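Local atomic coordinates of hypothetical protein (Uncultured marine organism, PDB entry 2OP5), a protein that is of unknown function but forms a dimer of ferredoxin-like subunits and belongs to a family related to the dimeric alpha/beta barrels. Residues A[9-14]-A[65-70]; A[15-20]-A[59-64]. One frame throughout, in Å; residues are numbered along the deposited sequence.

Contact 1: A[9-14]-A[65-70]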
loop_
_atom_site.group_PDB
_atom_site.type_symbol
_atom_site.label_atom_id
_atom_site.label_comp_id
_atom_site.label_asym_id
_atom_site.label_seq_id
_atom_site.Cartn_x
_atom_site.Cartn_y
_atom_site.Cartn_z
ATOM N N ALA A 9 1.187 0.162 12.861
ATOM C CA ALA A 9 -0.059 -0.308 13.464
ATOM C C ALA A 9 -1.260 0.036 12.600
ATOM O O ALA A 9 -2.214 -0.735 12.532
ATOM C CB ALA A 9 -0.240 0.306 14.823
ATOM N N PHE A 10 -1.217 1.209 11.976
ATOM C CA PHE A 10 -2.298 1.706 11.143
ATOM C C PHE A 10 -1.749 2.116 9.789
ATOM O O PHE A 10 -0.646 2.637 9.711
ATOM C CB PHE A 10 -2.936 2.900 11.818
ATOM C CG PHE A 10 -4.280 3.261 11.274
ATOM C CD1 PHE A 10 -5.393 2.506 11.612
ATOM C CD2 PHE A 10 -4.453 4.393 10.489
ATOM C CE1 PHE A 10 -6.643 2.859 11.154
ATOM C CE2 PHE A 10 -5.728 4.746 10.022
ATOM C CZ PHE A 10 -6.810 3.983 10.362
ATOM N N LEU A 11 -2.556 1.924 8.747
ATOM C CA LEU A 11 -2.129 2.152 7.379
ATOM C C LEU A 11 -3.254 2.603 6.431
ATOM O O LEU A 11 -4.415 2.216 6.586
ATOM C CB LEU A 11 -1.520 0.820 6.893
ATOM C CG LEU A 11 -0.962 0.455 5.519
ATOM C CD1 LEU A 11 -0.024 -0.727 5.633
ATOM C CD2 LEU A 11 -2.047 0.148 4.512
ATOM N N ASN A 12 -2.891 3.444 5.464
ATOM C CA ASN A 12 -3.807 3.838 4.385
ATOM C C ASN A 12 -3.117 3.524 3.068
ATOM O O ASN A 12 -2.003 3.982 2.829
ATOM C CB ASN A 12 -4.177 5.315 4.435
ATOM C CG ASN A 12 -5.325 5.678 3.481
ATOM O OD1 ASN A 12 -5.962 4.812 2.870
ATOM N ND2 ASN A 12 -5.608 6.969 3.376
ATOM N N SER A 13 -3.752 2.689 2.255
ATOM C CA SER A 13 -3.254 2.322 0.925
ATOM C C SER A 13 -4.293 2.907 0.013
ATOM O O SER A 13 -5.342 2.296 -0.237
ATOM C CB SER A 13 -3.168 0.804 0.740
ATOM O OG SER A 13 -2.719 0.474 -0.571
ATOM N N LEU A 14 -4.022 4.127 -0.430
ATOM C CA LEU A 14 -4.964 4.853 -1.242
ATOM C C LEU A 14 -4.512 4.912 -2.693
ATOM O O LEU A 14 -3.331 4.662 -2.986
ATOM C CB LEU A 14 -5.181 6.244 -0.663
ATOM C CG LEU A 14 -4.143 7.340 -0.835
ATOM C CD1 LEU A 14 -4.125 7.926 -2.242
ATOM C CD2 LEU A 14 -4.461 8.476 0.145
ATOM N N SER A 65 -0.614 5.409 -6.733
ATOM C CA SER A 65 -0.844 4.813 -5.408
ATOM C C SER A 65 0.025 5.474 -4.348
ATOM O O SER A 65 1.169 5.894 -4.622
ATOM C CB SER A 65 -0.525 3.334 -5.426
ATOM O OG SER A 65 0.830 3.108 -5.698
HETATM N N MSE A 66 -0.540 5.578 -3.151
HETATM C CA MSE A 66 0.144 6.090 -2.004
HETATM C C MSE A 66 -0.141 5.181 -0.843
HETATM O O MSE A 66 -1.269 4.734 -0.648
HETATM C CB MSE A 66 -0.335 7.488 -1.643
HETATM C CG MSE A 66 0.114 8.515 -2.638
HETATM SE SE MSE A 66 -0.371 10.336 -2.155
HETATM C CE MSE A 66 0.579 11.117 -3.609
ATOM N N VAL A 67 0.898 4.887 -0.088
ATOM C CA VAL A 67 0.754 4.079 1.095
ATOM C C VAL A 67 1.356 4.914 2.224
ATOM O O VAL A 67 2.539 5.301 2.157
ATOM C CB VAL A 67 1.472 2.714 0.983
ATOM C CG1 VAL A 67 1.329 1.947 2.285
ATOM C CG2 VAL A 67 0.948 1.882 -0.210
ATOM N N PHE A 68 0.523 5.230 3.217
ATOM C CA PHE A 68 0.946 5.977 4.397
ATOM C C PHE A 68 0.886 4.979 5.530
ATOM O O PHE A 68 -0.159 4.337 5.741
ATOM C CB PHE A 68 -0.038 7.093 4.790
ATOM C CG PHE A 68 -0.208 8.198 3.773
ATOM C CD1 PHE A 68 -1.012 8.013 2.659
ATOM C CD2 PHE A 68 0.371 9.435 3.984
ATOM C CE1 PHE A 68 -1.203 9.051 1.737
ATOM C CE2 PHE A 68 0.192 10.479 3.076
ATOM C CZ PHE A 68 -0.603 10.293 1.949
ATOM N N GLU A 69 1.967 4.907 6.299
ATOM C CA GLU A 69 2.052 4.003 7.434
ATOM C C GLU A 69 2.315 4.780 8.719
ATOM O O GLU A 69 3.209 5.634 8.776
ATOM C CB GLU A 69 3.158 2.990 7.197
ATOM C CG GLU A 69 2.901 2.151 5.961
ATOM C CD GLU A 69 3.910 1.064 5.790
ATOM O OE1 GLU A 69 4.405 0.543 6.804
ATOM O OE2 GLU A 69 4.185 0.706 4.638
ATOM N N TYR A 70 1.537 4.444 9.749
ATOM C CA TYR A 70 1.611 5.120 11.016
ATOM C C TYR A 70 1.845 4.156 12.150
ATOM O O TYR A 70 1.428 3.002 12.086
ATOM C CB TYR A 70 0.307 5.888 11.291
ATOM C CG TYR A 70 -0.155 6.798 10.163
ATOM C CD1 TYR A 70 -0.973 6.313 9.162
ATOM C CD2 TYR A 70 0.228 8.142 10.105
ATOM C CE1 TYR A 70 -1.403 7.119 8.124
ATOM C CE2 TYR A 70 -0.209 8.983 9.053
ATOM C CZ TYR A 70 -1.016 8.454 8.066
ATOM O OH TYR A 70 -1.489 9.234 7.019
#
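A9 and F10 both turn their backbone N-H groups to the carbonyl of Y70, a classic beta bulge where strand 10-14 begins to pair with strand 65-70. A9 N lies 3.0 Å from Y70 O, in the carbonyl plane. F10 N approaches the same Y70 O tilted 32° from that plane, so one oxygen serves two donors. From the bulge onward the strands run antiparallel at 174°, and the hydrogen-bonded pairs F10-Y70, N12-F68 and L14-M66 alternate with L11-E69 and S13-V67. N12 N reaches F68 O at 2.9 Å, and F68 N returns the bond to N12 O. In the non-hydrogen-bonded steps, CA-H groups such as that of V67 lean on the facing carbonyls.

Most apolar contacts lie on the face of F10, N12, L14, M66, F68 and Y70, where Y76 of helix 73-86 meets both the F10 and Y70 rings; on the other, L11 CG packs on V67 CG1. L14 sets CG between its backbone N and carbonyl carbon (chi1 76°). L14 CD2 thereby comes 3.7 Å from F68 CE1, while L14 CD1 lies 3.9 Å from CB of selenomethionine M66. F10 CD2 and Y70 CD1 meet 4.2 Å apart.

The polar ends of N12 and E69 find partners outside the two strands. E69 OE1 is hydrogen-bonded to T8 OG1 of its own chain and forms a salt bridge with R50 of the second subunit. The chemistry thus gives one largely aromatic and aliphatic face, with polar N12 tied to N104 and N105 of strand 102-114, and a mixed face on which L11, S13, S65 and E69 meet the second subunit.

Contact 2: A[15-20]-A[59-64]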
loop_
_atom_site.group_PDB
_atom_site.type_symbol
_atom_site.label_atom_id
_atom_site.label_comp_id
_atom_site.label_asym_id
_atom_site.label_seq_id
_atom_site.Cartn_x
_atom_site.Cartn_y
_atom_site.Cartn_z
ATOM N N PHE A 15 -5.467 5.174 -3.588
ATOM C CA PHE A 15 -5.131 5.331 -5.003
ATOM C C PHE A 15 -5.994 6.409 -5.661
ATOM O O PHE A 15 -7.102 6.700 -5.196
ATOM C CB PHE A 15 -5.097 3.990 -5.790
ATOM C CG PHE A 15 -6.438 3.273 -5.933
ATOM C CD1 PHE A 15 -6.841 2.320 -5.004
ATOM C CD2 PHE A 15 -7.253 3.509 -7.030
ATOM C CE1 PHE A 15 -8.045 1.636 -5.149
ATOM C CE2 PHE A 15 -8.475 2.836 -7.180
ATOM C CZ PHE A 15 -8.870 1.898 -6.236
HETATM N N MSE A 16 -5.422 7.022 -6.711
HETATM C CA MSE A 16 -6.078 8.085 -7.487
HETATM C C MSE A 16 -5.979 7.777 -8.970
HETATM O O MSE A 16 -4.913 7.420 -9.459
HETATM C CB MSE A 16 -5.418 9.434 -7.273
HETATM C CG MSE A 16 -5.736 10.080 -5.959
HETATM SE SE MSE A 16 -4.268 11.265 -5.444
HETATM C CE MSE A 16 -3.024 9.896 -5.229
ATOM N N ASP A 17 -7.087 7.964 -9.671
ATOM C CA ASP A 17 -7.196 7.703 -11.097
ATOM C C ASP A 17 -7.515 9.001 -11.809
ATOM O O ASP A 17 -8.482 9.684 -11.452
ATOM C CB ASP A 17 -8.317 6.713 -11.370
ATOM C CG ASP A 17 -8.060 5.357 -10.754
ATOM O OD1 ASP A 17 -6.884 5.063 -10.490
ATOM O OD2 ASP A 17 -9.030 4.591 -10.518
ATOM N N PHE A 18 -6.709 9.311 -12.826
ATOM C CA PHE A 18 -6.851 10.534 -13.614
ATOM C C PHE A 18 -7.483 10.245 -14.966
ATOM O O PHE A 18 -7.459 9.101 -15.446
ATOM C CB PHE A 18 -5.482 11.221 -13.758
ATOM C CG PHE A 18 -4.894 11.648 -12.439
ATOM C CD1 PHE A 18 -4.148 10.756 -11.675
ATOM C CD2 PHE A 18 -5.141 12.913 -11.925
ATOM C CE1 PHE A 18 -3.621 11.135 -10.444
ATOM C CE2 PHE A 18 -4.623 13.289 -10.686
ATOM C CZ PHE A 18 -3.857 12.395 -9.953
ATOM N N THR A 19 -8.077 11.281 -15.558
ATOM C CA THR A 19 -8.756 11.162 -16.845
ATOM C C THR A 19 -7.772 11.239 -18.029
ATOM O O THR A 19 -8.155 11.037 -19.184
ATOM C CB THR A 19 -9.865 12.228 -17.027
ATOM O OG1 THR A 19 -9.283 13.530 -17.090
ATOM C CG2 THR A 19 -10.902 12.164 -15.888
ATOM N N SER A 20 -6.515 11.550 -17.744
ATOM C CA SER A 20 -5.484 11.566 -18.778
ATOM C C SER A 20 -4.120 11.344 -18.142
ATOM O O SER A 20 -3.913 11.636 -16.955
ATOM C CB SER A 20 -5.476 12.890 -19.541
ATOM O OG SER A 20 -5.012 13.949 -18.718
ATOM N N LYS A 59 -2.587 -0.476 -18.053
ATOM C CA LYS A 59 -2.994 0.076 -19.351
ATOM C C LYS A 59 -4.403 0.671 -19.395
ATOM O O LYS A 59 -4.671 1.549 -20.208
ATOM N N GLU A 60 -5.279 0.197 -18.508
ATOM C CA GLU A 60 -6.667 0.647 -18.439
ATOM C C GLU A 60 -6.891 1.950 -17.632
ATOM O O GLU A 60 -7.908 2.619 -17.835
ATOM C CB GLU A 60 -7.520 -0.477 -17.840
ATOM C CG GLU A 60 -7.490 -1.800 -18.653
ATOM C CD GLU A 60 -8.156 -2.976 -17.927
ATOM O OE1 GLU A 60 -7.920 -3.141 -16.709
ATOM O OE2 GLU A 60 -8.890 -3.749 -18.582
ATOM N N GLN A 61 -5.949 2.307 -16.750
ATOM C CA GLN A 61 -6.072 3.460 -15.854
ATOM C C GLN A 61 -4.877 4.415 -15.940
ATOM O O GLN A 61 -3.847 4.081 -16.517
ATOM C CB GLN A 61 -6.080 2.961 -14.403
ATOM C CG GLN A 61 -7.022 1.778 -14.036
ATOM C CD GLN A 61 -8.479 2.161 -13.976
ATOM O OE1 GLN A 61 -8.814 3.345 -13.824
ATOM N NE2 GLN A 61 -9.364 1.165 -14.079
ATOM N N HIS A 62 -5.027 5.607 -15.363
ATOM C CA HIS A 62 -3.910 6.542 -15.176
ATOM C C HIS A 62 -3.867 6.690 -13.660
ATOM O O HIS A 62 -4.378 7.646 -13.116
ATOM C CB HIS A 62 -4.161 7.878 -15.835
ATOM C CG HIS A 62 -4.479 7.779 -17.281
ATOM N ND1 HIS A 62 -3.510 7.569 -18.236
ATOM C CD2 HIS A 62 -5.650 7.910 -17.946
ATOM C CE1 HIS A 62 -4.078 7.550 -19.429
ATOM N NE2 HIS A 62 -5.374 7.755 -19.281
ATOM N N ARG A 63 -3.212 5.736 -13.007
ATOM C CA ARG A 63 -3.262 5.597 -11.588
ATOM C C ARG A 63 -1.974 5.877 -10.795
ATOM O O ARG A 63 -0.861 5.530 -11.216
ATOM C CB ARG A 63 -3.734 4.172 -11.308
ATOM C CG ARG A 63 -3.985 3.852 -9.837
ATOM C CD ARG A 63 -4.758 2.525 -9.625
ATOM N NE ARG A 63 -6.147 2.585 -10.076
ATOM C CZ ARG A 63 -7.015 1.584 -9.971
ATOM N NH1 ARG A 63 -6.662 0.408 -9.473
ATOM N NH2 ARG A 63 -8.245 1.747 -10.419
ATOM N N ILE A 64 -2.169 6.519 -9.643
ATOM C CA ILE A 64 -1.133 6.777 -8.669
ATOM C C ILE A 64 -1.556 6.082 -7.387
ATOM O O ILE A 64 -2.712 6.180 -6.996
ATOM C CB ILE A 64 -1.018 8.275 -8.310
ATOM C CG1 ILE A 64 -0.599 9.100 -9.523
ATOM C CG2 ILE A 64 -0.022 8.492 -7.172
ATOM C CD1 ILE A 64 0.723 8.704 -10.138
HETATM O O HOH W 1 -7.607 6.498 -14.708
#
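H62 lays one face of its imidazole over the backbone of S20, whose carbonyl carbon C stands 3.6 Å above the centre of the H62 ring. Here an antiparallel ladder between the first and third strands of the ferredoxin-like fold leads toward helix 21-28. M16 and I64 form a hydrogen-bonded pair and D17 and R63 a non-hydrogen-bonded one, and a further backbone bond, F18 N to H62 O at 2.9 Å, follows just past them.

R63 grips D17 side-on with two nitrogens. R63 NE lies 2.6 Å from D17 OD1, a short salt bridge, and R63 NH2 meets D17 OD2 at 3.0 Å; both oxygens are used on their syn sides. Carboxylate and guanidinium are nearly coplanar, their planes 11° apart. The bend of R63 at chi3 (-69°) turns the guanidinium back toward the neighbouring strand. One of its faces also lies over the rim of F15, though this holds for one of two deposited conformers of F15 and is less certain. R63 NH1 bonds to N105 of the second subunit, so the cation is held from two chains.

On the other face of the sheet the contact is apolar. The terminal methyl CE of selenomethionine M16 packs 3.8 Å from I64 CG2, and F18 CE1 lies 3.8 Å from I64 CG1. L24 of helix 21-28 covers both F18 and I64. S20 sits at the N-cap position just before that helix, OG bonded to the backbone N of E23. E21 accepts from H62 ND1, so the ring has a bond there as well as the backbone of S20 over its face. Beside the F18 N to H62 O bond a water bridges the segments, donating to F18 O at 2.7 Å and accepting from H62 N at 2.8 Å.

Overall arrangement
From the N terminus the chain enters strand 10-17, whose first half makes contact 1 and whose second half makes contact 2. It then passes through helices 21-28, 31-34 and 37-46 and strand 48-56 before returning antiparallel along strand 63-70. Contact 2 (15-20 with 59-64) closes the inner loop and contact 1 (9-14 with 65-70) the outer one, so they nest without crossing. Their centres lie 19 Å apart, yet they touch where M66 SE and M16 CE pack at 4.1 Å. Together they form the central strand pair of the order 2-3-1-4 sheet, one face under the helices and the other against the second subunit.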